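PDB 2YY7: L-threonine dehydrogenase from Flavobacterium frigidimaris, which probably catalyses the NAD-dependent oxidation of L-threonine at its 3-hydroxyl. Local coordinates for residues E84-M95 with T141-G150; G150-H158 with I234-L242. All coordinates share one frame; numbering follows the deposited sequence.

Contact 1: residues E84-M95 with T141-G150. With NAD (nicotinamide-adenine-dinucleotide), chain E.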
# COMPACT_ATOMS: atom_id res chain seq x y z
N GLU A 84 8.68 -13.66 -3.20
CA GLU A 84 8.70 -13.57 -4.66
C GLU A 84 8.41 -14.92 -5.30
O GLU A 84 7.92 -14.99 -6.43
CB GLU A 84 10.05 -13.06 -5.17
CG GLU A 84 10.28 -11.57 -4.94
CD GLU A 84 9.22 -10.71 -5.62
OE1 GLU A 84 9.13 -10.72 -6.86
OE2 GLU A 84 8.48 -10.02 -4.89
N LYS A 85 8.71 -16.00 -4.58
CA LYS A 85 8.47 -17.34 -5.09
C LYS A 85 7.00 -17.74 -4.95
O LYS A 85 6.55 -18.68 -5.61
CB LYS A 85 9.39 -18.35 -4.38
CG LYS A 85 10.87 -18.16 -4.71
CD LYS A 85 11.72 -19.26 -4.09
CE LYS A 85 13.20 -19.07 -4.39
NZ LYS A 85 14.04 -20.08 -3.69
N ASN A 86 6.26 -17.04 -4.10
CA ASN A 86 4.83 -17.31 -3.94
C ASN A 86 4.10 -16.05 -3.51
O ASN A 86 3.70 -15.90 -2.34
CB ASN A 86 4.59 -18.42 -2.91
CG ASN A 86 3.20 -19.04 -3.06
OD1 ASN A 86 2.24 -18.38 -3.47
ND2 ASN A 86 3.08 -20.33 -2.72
N PRO A 87 3.89 -15.11 -4.45
CA PRO A 87 3.21 -13.83 -4.25
C PRO A 87 1.84 -13.93 -3.60
O PRO A 87 1.54 -13.21 -2.65
CB PRO A 87 3.13 -13.25 -5.67
CG PRO A 87 4.31 -13.85 -6.35
CD PRO A 87 4.26 -15.28 -5.87
N ALA A 88 1.00 -14.81 -4.14
CA ALA A 88 -0.35 -15.00 -3.63
C ALA A 88 -0.38 -15.38 -2.15
O ALA A 88 -1.07 -14.74 -1.35
CB ALA A 88 -1.09 -16.07 -4.45
N PHE A 89 0.37 -16.41 -1.78
CA PHE A 89 0.39 -16.85 -0.39
C PHE A 89 1.01 -15.81 0.54
O PHE A 89 0.53 -15.60 1.65
CB PHE A 89 1.14 -18.18 -0.26
CG PHE A 89 1.03 -18.79 1.11
CD1 PHE A 89 1.85 -18.36 2.15
CD2 PHE A 89 0.06 -19.74 1.38
CE1 PHE A 89 1.70 -18.87 3.44
CE2 PHE A 89 -0.10 -20.25 2.67
CZ PHE A 89 0.72 -19.82 3.70
N ALA A 90 2.07 -15.15 0.08
CA ALA A 90 2.74 -14.13 0.89
C ALA A 90 1.77 -12.99 1.20
O ALA A 90 1.67 -12.55 2.35
CB ALA A 90 3.96 -13.59 0.15
N TRP A 91 1.07 -12.50 0.18
CA TRP A 91 0.12 -11.42 0.38
C TRP A 91 -0.96 -11.86 1.37
O TRP A 91 -1.28 -11.14 2.31
CB TRP A 91 -0.51 -11.03 -0.97
CG TRP A 91 -1.61 -9.99 -0.88
CD1 TRP A 91 -2.96 -10.20 -1.00
CD2 TRP A 91 -1.45 -8.58 -0.66
NE1 TRP A 91 -3.64 -9.02 -0.86
CE2 TRP A 91 -2.74 -8.00 -0.66
CE3 TRP A 91 -0.34 -7.74 -0.47
CZ2 TRP A 91 -2.96 -6.63 -0.47
CZ3 TRP A 91 -0.55 -6.38 -0.28
CH2 TRP A 91 -1.85 -5.84 -0.28
N ASP A 92 -1.48 -13.07 1.17
CA ASP A 92 -2.51 -13.62 2.03
C ASP A 92 -2.08 -13.66 3.50
O ASP A 92 -2.75 -13.10 4.36
CB ASP A 92 -2.88 -15.03 1.54
CG ASP A 92 -4.06 -15.64 2.29
OD1 ASP A 92 -4.80 -14.89 2.96
OD2 ASP A 92 -4.26 -16.87 2.19
N LEU A 93 -0.96 -14.32 3.78
CA LEU A 93 -0.44 -14.43 5.14
C LEU A 93 -0.05 -13.09 5.77
O LEU A 93 -0.50 -12.75 6.86
CB LEU A 93 0.79 -15.35 5.18
CG LEU A 93 1.54 -15.39 6.51
CD1 LEU A 93 0.66 -16.04 7.57
CD2 LEU A 93 2.84 -16.17 6.36
N ASN A 94 0.81 -12.34 5.08
CA ASN A 94 1.28 -11.07 5.60
C ASN A 94 0.17 -10.07 5.92
O ASN A 94 0.23 -9.38 6.93
CB ASN A 94 2.29 -10.45 4.62
CG ASN A 94 3.56 -11.28 4.49
OD1 ASN A 94 3.63 -12.43 4.95
ND2 ASN A 94 4.58 -10.71 3.87
N MET A 95 -0.85 -10.00 5.06
CA MET A 95 -1.95 -9.06 5.29
C MET A 95 -3.02 -9.55 6.25
O MET A 95 -3.39 -8.84 7.19
CB MET A 95 -2.62 -8.67 3.97
CG MET A 95 -1.76 -7.87 3.00
SD MET A 95 -0.95 -6.44 3.78
CE MET A 95 -2.36 -5.41 4.25
N THR A 141 8.59 -5.24 -4.65
CA THR A 141 8.43 -6.65 -4.29
C THR A 141 7.09 -6.89 -3.60
O THR A 141 6.52 -5.97 -3.02
CB THR A 141 9.53 -7.13 -3.33
OG1 THR A 141 9.40 -6.46 -2.07
CG2 THR A 141 10.90 -6.84 -3.92
N VAL A 142 6.59 -8.12 -3.68
CA VAL A 142 5.33 -8.48 -3.03
C VAL A 142 5.46 -8.17 -1.54
O VAL A 142 4.55 -7.61 -0.92
CB VAL A 142 5.03 -10.01 -3.17
CG1 VAL A 142 3.80 -10.39 -2.35
CG2 VAL A 142 4.82 -10.37 -4.63
N TYR A 143 6.60 -8.55 -0.97
CA TYR A 143 6.89 -8.34 0.44
C TYR A 143 6.76 -6.86 0.82
O TYR A 143 6.00 -6.51 1.73
CB TYR A 143 8.29 -8.84 0.75
CG TYR A 143 8.78 -8.64 2.17
CD1 TYR A 143 8.21 -9.35 3.24
CD2 TYR A 143 9.87 -7.82 2.43
CE1 TYR A 143 8.75 -9.25 4.54
CE2 TYR A 143 10.41 -7.71 3.71
CZ TYR A 143 9.85 -8.43 4.76
OH TYR A 143 10.43 -8.33 6.01
N GLY A 144 7.50 -6.01 0.11
CA GLY A 144 7.45 -4.58 0.39
C GLY A 144 6.05 -4.00 0.30
O GLY A 144 5.67 -3.14 1.09
N ILE A 145 5.28 -4.47 -0.68
CA ILE A 145 3.91 -3.99 -0.85
C ILE A 145 3.07 -4.37 0.37
O ILE A 145 2.26 -3.56 0.85
CB ILE A 145 3.26 -4.60 -2.13
CG1 ILE A 145 4.09 -4.19 -3.36
CG2 ILE A 145 1.81 -4.12 -2.27
CD1 ILE A 145 3.61 -4.82 -4.65
N SER A 146 3.27 -5.58 0.88
CA SER A 146 2.52 -6.05 2.04
C SER A 146 2.90 -5.25 3.28
O SER A 146 2.04 -4.95 4.12
CB SER A 146 2.76 -7.55 2.29
OG SER A 146 4.03 -7.79 2.89
N LYS A 147 4.18 -4.91 3.41
CA LYS A 147 4.63 -4.13 4.56
C LYS A 147 4.12 -2.69 4.48
O LYS A 147 3.79 -2.09 5.49
CB LYS A 147 6.16 -4.15 4.64
CG LYS A 147 6.75 -5.51 5.01
CD LYS A 147 6.21 -6.00 6.37
CE LYS A 147 6.98 -7.21 6.88
NZ LYS A 147 6.46 -7.68 8.20
N GLN A 148 4.07 -2.13 3.28
CA GLN A 148 3.58 -0.77 3.13
C GLN A 148 2.10 -0.69 3.46
O GLN A 148 1.67 0.18 4.22
CB GLN A 148 3.81 -0.26 1.70
CG GLN A 148 3.23 1.12 1.49
CD GLN A 148 3.49 1.65 0.11
OE1 GLN A 148 3.11 1.03 -0.89
NE2 GLN A 148 4.14 2.80 0.04
N ALA A 149 1.31 -1.61 2.91
CA ALA A 149 -0.13 -1.64 3.18
C ALA A 149 -0.34 -1.92 4.67
O ALA A 149 -1.28 -1.40 5.28
CB ALA A 149 -0.79 -2.72 2.34
N GLY A 150 0.54 -2.74 5.23
CA GLY A 150 0.45 -3.06 6.65
C GLY A 150 0.59 -1.80 7.47
O GLY A 150 -0.19 -1.56 8.38
PA NAD E . 11.35 -16.17 9.89
O1A NAD E . 12.70 -16.59 10.36
O2A NAD E . 11.00 -16.58 8.51
O5B NAD E . 10.24 -16.56 10.95
C5B NAD E . 8.89 -16.61 10.60
C4B NAD E . 8.17 -17.57 11.52
O4B NAD E . 6.77 -17.46 11.26
C3B NAD E . 8.60 -19.04 11.27
O3B NAD E . 9.01 -19.69 12.49
C2B NAD E . 7.36 -19.65 10.61
O2B NAD E . 7.21 -21.03 10.91
C1B NAD E . 6.24 -18.78 11.20
N9A NAD E . 4.99 -18.85 10.42
C8A NAD E . 4.89 -18.83 9.03
N7A NAD E . 3.59 -18.94 8.71
C5A NAD E . 2.89 -19.01 9.87
C6A NAD E . 1.54 -19.17 10.12
N6A NAD E . 0.69 -19.34 9.12
N1A NAD E . 1.10 -19.24 11.41
C2A NAD E . 1.99 -19.15 12.47
N3A NAD E . 3.34 -19.03 12.25
C4A NAD E . 3.77 -18.97 10.95
O3 NAD E . 11.28 -14.57 9.86
PN NAD E . 12.00 -13.49 10.84
O1N NAD E . 11.94 -13.89 12.28
O2N NAD E . 13.27 -13.11 10.15
O5D NAD E . 11.01 -12.21 10.65
C5D NAD E . 9.93 -11.98 11.56
C4D NAD E . 9.24 -10.64 11.18
O4D NAD E . 10.20 -9.61 11.10
C3D NAD E . 8.57 -10.67 9.80
O3D NAD E . 7.41 -9.85 9.84
C2D NAD E . 9.58 -10.00 8.91
O2D NAD E . 8.91 -9.53 7.75
C1D NAD E . 10.16 -8.92 9.83
N1N NAD E . 11.49 -8.50 9.34
C2N NAD E . 12.56 -9.37 9.42
C3N NAD E . 13.81 -8.97 8.96
C7N NAD E . 15.01 -9.85 9.14
O7N NAD E . 16.18 -9.37 8.58
N7N NAD E . 14.95 -11.04 9.76
C4N NAD E . 13.97 -7.69 8.40
C5N NAD E . 12.89 -6.81 8.35
C6N NAD E . 11.65 -7.22 8.80
O HOH W 1 8.80 -10.28 -2.27
O HOH W 2 1.81 -7.32 6.01
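N94 reaches across to S146 where helix 87-95 runs beside helix 142-150, the two nearly parallel at 21° and 9.5 Å apart. N94 CB lies 3.7 Å from S146 CB. Its CG stands beside the backbone N (chi1 -65°), which turns the amide to the neighbouring helix, and faces S146 OG. ND2 donates to S146 OG over 3.1 Å, almost straight (172°), with OG in the amide plane, and lies at the edge of the Y143 ring, near CD1. OD1 takes the backbone N-H of L78. S146 OG donates to Y143 O at 2.6 Å, on a lone pair in the carbonyl plane. With an alanine at S146, N94 ND2 would probably lose this acceptor and Y143 O its second donor, K147 N remaining. At the start of helix 142-150, V142 N donates to E84 OE2 at 2.9 Å, while E84 OE1 binds Y156 of the second subunit. V142 is a knob among E84, P87, A90 and W91, tight against P87 CB. W91 meets I145 CG2 with CZ3 at 3.8 Å, and M95 CE rests on A149 CB. At NAD, Y143 OH hydrogen-bonds to O2D of the ribose at 2.6 Å, and K147 NZ donates to O3D. The two form the YxxxK pair of short-chain dehydrogenases. Both side chains touch strand 112-118; helix 80-85 packs on A90 and Y143, and W153 of the second subunit meets W91 edge-to-face.

Contact 2: residues G150-H158 with I234-L242; sequences GERWCEYYH and IKIHSSYNL
H158 and H237 stack face to face, their ring centres 3.5 Å apart and their planes 12° from parallel. H158 CG lies anti to its backbone N (chi1 171°), which carries the ring out from the helix toward the loop. H237 CG instead stands beside its backbone N (chi1 -52°), and lays its ring over that of H158. The nearest atoms are H158 CD2 and H237 CG, 3.2 Å apart. H158 ND1 is hydrogen-bonded to V163 O, which helps fix the ring's rotation. The opposite face of H237 lies against the backbone of K235. E155 is extended beyond CG. Its OE2 accepts from a water that in turn accepts from H237 N, bridging helix and loop. E155 OE1 is in a salt bridge with R152 NH1 at 2.6 Å, and R152 NH1 also binds P139 O of the second subunit. The bent R152 chain also brings NH2 to 3.4 Å from S238 CB. E151 is extended too, and its OE1 comes 3.4 Å from S239 CB. Its carboxylate is bound by S117 and R169, and S239 OG by S167. The contact is thus made by ring stacking, carbon contacts and one water. Charged groups find mates within the helix or on neighbouring strands, whereas S238 OG is buried with no partner in the model. Protonation of both histidines at once would probably be disfavoured so close together.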
# COMPACT_ATOMS: atom_id res chain seq x y z
N GLY A 150 0.54 -2.74 5.23
CA GLY A 150 0.45 -3.06 6.65
C GLY A 150 0.59 -1.80 7.47
O GLY A 150 -0.19 -1.56 8.38
N GLU A 151 1.61 -0.99 7.15
CA GLU A 151 1.85 0.27 7.85
C GLU A 151 0.63 1.18 7.76
O GLU A 151 0.21 1.76 8.76
CB GLU A 151 3.06 1.01 7.26
CG GLU A 151 4.40 0.33 7.49
CD GLU A 151 5.57 1.21 7.10
OE1 GLU A 151 6.72 0.72 7.09
OE2 GLU A 151 5.35 2.41 6.80
N ARG A 152 0.09 1.32 6.55
CA ARG A 152 -1.08 2.17 6.34
C ARG A 152 -2.25 1.72 7.23
O ARG A 152 -2.94 2.55 7.83
CB ARG A 152 -1.52 2.13 4.87
CG ARG A 152 -0.49 2.67 3.86
CD ARG A 152 -0.31 4.19 3.95
NE ARG A 152 0.67 4.56 4.97
CZ ARG A 152 0.42 5.38 5.99
NH1 ARG A 152 -0.78 5.92 6.14
NH2 ARG A 152 1.39 5.65 6.87
N TRP A 153 -2.47 0.41 7.30
CA TRP A 153 -3.56 -0.11 8.12
C TRP A 153 -3.30 0.03 9.62
O TRP A 153 -4.23 0.27 10.39
CB TRP A 153 -3.85 -1.58 7.76
CG TRP A 153 -4.72 -1.70 6.54
CD1 TRP A 153 -4.37 -2.20 5.31
CD2 TRP A 153 -6.10 -1.31 6.43
NE1 TRP A 153 -5.45 -2.15 4.45
CE2 TRP A 153 -6.52 -1.60 5.10
CE3 TRP A 153 -7.02 -0.74 7.32
CZ2 TRP A 153 -7.82 -1.34 4.65
CZ3 TRP A 153 -8.32 -0.48 6.86
CH2 TRP A 153 -8.70 -0.78 5.54
N CYS A 154 -2.05 -0.12 10.05
CA CYS A 154 -1.73 0.05 11.47
C CYS A 154 -2.08 1.47 11.89
O CYS A 154 -2.68 1.70 12.94
CB CYS A 154 -0.24 -0.20 11.74
SG CYS A 154 0.23 -1.93 11.71
N GLU A 155 -1.69 2.43 11.06
CA GLU A 155 -1.96 3.84 11.33
C GLU A 155 -3.46 4.09 11.33
O GLU A 155 -3.98 4.84 12.16
CB GLU A 155 -1.28 4.71 10.28
CG GLU A 155 -1.28 6.19 10.61
CD GLU A 155 -0.57 7.00 9.56
OE1 GLU A 155 -1.10 7.12 8.43
OE2 GLU A 155 0.53 7.52 9.84
N TYR A 156 -4.16 3.46 10.39
CA TYR A 156 -5.61 3.63 10.30
C TYR A 156 -6.25 3.13 11.59
O TYR A 156 -7.04 3.84 12.21
CB TYR A 156 -6.17 2.83 9.12
CG TYR A 156 -7.63 3.12 8.85
CD1 TYR A 156 -8.02 4.21 8.06
CD2 TYR A 156 -8.64 2.34 9.42
CE1 TYR A 156 -9.36 4.51 7.85
CE2 TYR A 156 -9.99 2.63 9.21
CZ TYR A 156 -10.34 3.72 8.42
OH TYR A 156 -11.67 4.02 8.20
N TYR A 157 -5.94 1.89 11.98
CA TYR A 157 -6.51 1.32 13.19
C TYR A 157 -6.21 2.15 14.44
O TYR A 157 -7.03 2.23 15.35
CB TYR A 157 -6.01 -0.12 13.39
CG TYR A 157 -6.88 -1.16 12.72
CD1 TYR A 157 -7.73 -1.97 13.46
CD2 TYR A 157 -6.86 -1.32 11.33
CE1 TYR A 157 -8.54 -2.92 12.85
CE2 TYR A 157 -7.67 -2.26 10.71
CZ TYR A 157 -8.50 -3.07 11.47
OH TYR A 157 -9.29 -4.02 10.86
N HIS A 158 -5.03 2.77 14.48
CA HIS A 158 -4.69 3.61 15.61
C HIS A 158 -5.55 4.87 15.61
O HIS A 158 -6.21 5.19 16.61
CB HIS A 158 -3.23 4.05 15.56
CG HIS A 158 -2.89 5.08 16.59
ND1 HIS A 158 -2.71 4.77 17.92
CD2 HIS A 158 -2.78 6.43 16.50
CE1 HIS A 158 -2.51 5.88 18.61
NE2 HIS A 158 -2.54 6.90 17.77
N ILE A 234 5.07 7.38 21.62
CA ILE A 234 4.93 6.78 20.30
C ILE A 234 4.19 7.80 19.44
O ILE A 234 2.97 7.89 19.49
CB ILE A 234 4.11 5.47 20.36
CG1 ILE A 234 4.75 4.51 21.38
CG2 ILE A 234 4.04 4.82 18.98
CD1 ILE A 234 6.20 4.16 21.10
N LYS A 235 4.94 8.57 18.66
CA LYS A 235 4.35 9.61 17.84
C LYS A 235 4.07 9.21 16.39
O LYS A 235 3.29 9.88 15.70
CB LYS A 235 5.24 10.86 17.88
CG LYS A 235 5.48 11.36 19.30
CD LYS A 235 6.27 12.66 19.31
CE LYS A 235 6.58 13.10 20.74
NZ LYS A 235 5.34 13.25 21.55
N ILE A 236 4.70 8.14 15.93
CA ILE A 236 4.48 7.66 14.57
C ILE A 236 3.71 6.35 14.69
O ILE A 236 4.14 5.42 15.38
CB ILE A 236 5.82 7.45 13.84
CG1 ILE A 236 6.60 8.77 13.80
CG2 ILE A 236 5.57 6.95 12.41
CD1 ILE A 236 7.94 8.70 13.10
N HIS A 237 2.57 6.27 14.01
CA HIS A 237 1.73 5.10 14.11
C HIS A 237 1.70 4.19 12.88
O HIS A 237 0.89 3.26 12.79
CB HIS A 237 0.34 5.56 14.53
CG HIS A 237 0.37 6.42 15.76
ND1 HIS A 237 0.67 5.92 17.01
CD2 HIS A 237 0.23 7.76 15.92
CE1 HIS A 237 0.72 6.91 17.88
NE2 HIS A 237 0.46 8.04 17.24
N SER A 238 2.60 4.46 11.95
CA SER A 238 2.77 3.65 10.75
C SER A 238 3.90 2.71 11.18
O SER A 238 3.65 1.61 11.68
CB SER A 238 3.18 4.52 9.56
OG SER A 238 4.24 5.40 9.91
N SER A 239 5.14 3.16 11.01
CA SER A 239 6.30 2.38 11.44
C SER A 239 7.52 3.30 11.49
O SER A 239 7.67 4.19 10.66
CB SER A 239 6.57 1.21 10.49
OG SER A 239 7.54 0.33 11.04
N TYR A 240 8.38 3.07 12.48
CA TYR A 240 9.59 3.87 12.67
C TYR A 240 10.79 3.39 11.87
O TYR A 240 11.05 2.19 11.78
CB TYR A 240 10.00 3.85 14.15
CG TYR A 240 9.30 4.85 15.03
CD1 TYR A 240 9.79 6.14 15.19
CD2 TYR A 240 8.16 4.49 15.74
CE1 TYR A 240 9.16 7.06 16.03
CE2 TYR A 240 7.52 5.39 16.59
CZ TYR A 240 8.03 6.67 16.73
OH TYR A 240 7.41 7.56 17.57
N ASN A 241 11.51 4.34 11.27
CA ASN A 241 12.73 3.99 10.57
C ASN A 241 13.61 3.53 11.74
O ASN A 241 13.47 4.05 12.86
CB ASN A 241 13.36 5.23 9.91
CG ASN A 241 13.06 5.32 8.42
OD1 ASN A 241 12.32 4.51 7.86
ND2 ASN A 241 13.64 6.32 7.77
N LEU A 242 14.49 2.57 11.51
CA LEU A 242 15.37 2.06 12.56
C LEU A 242 16.72 1.74 11.93
O LEU A 242 16.79 1.03 10.93
CB LEU A 242 14.77 0.79 13.18
CG LEU A 242 15.46 0.28 14.45
CD1 LEU A 242 14.99 1.10 15.65
CD2 LEU A 242 15.12 -1.19 14.67
O HOH W 3 1.43 8.23 12.39

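Overall arrangement
Both contacts use helix 142-161. Contact 1 takes its first part, contact 2 the next turns, and they share G150. Their centres are about 17 Å apart. They meet where M95 CE packs on W153 CD1 of the same chain at 3.9 Å. Contact 1 lies at the cofactor, with L93, Y143 and K147 in the NAD pocket. Contact 2 is set back from it: the side chain of S239 is about 9 Å from NAD, and that of E151 about 5 Å from that of K147. One helix therefore links the nucleotide site to the loop leading into strand 240-241. Both contacts also touch the second subunit, so the same helix borders cofactor and dimer interface.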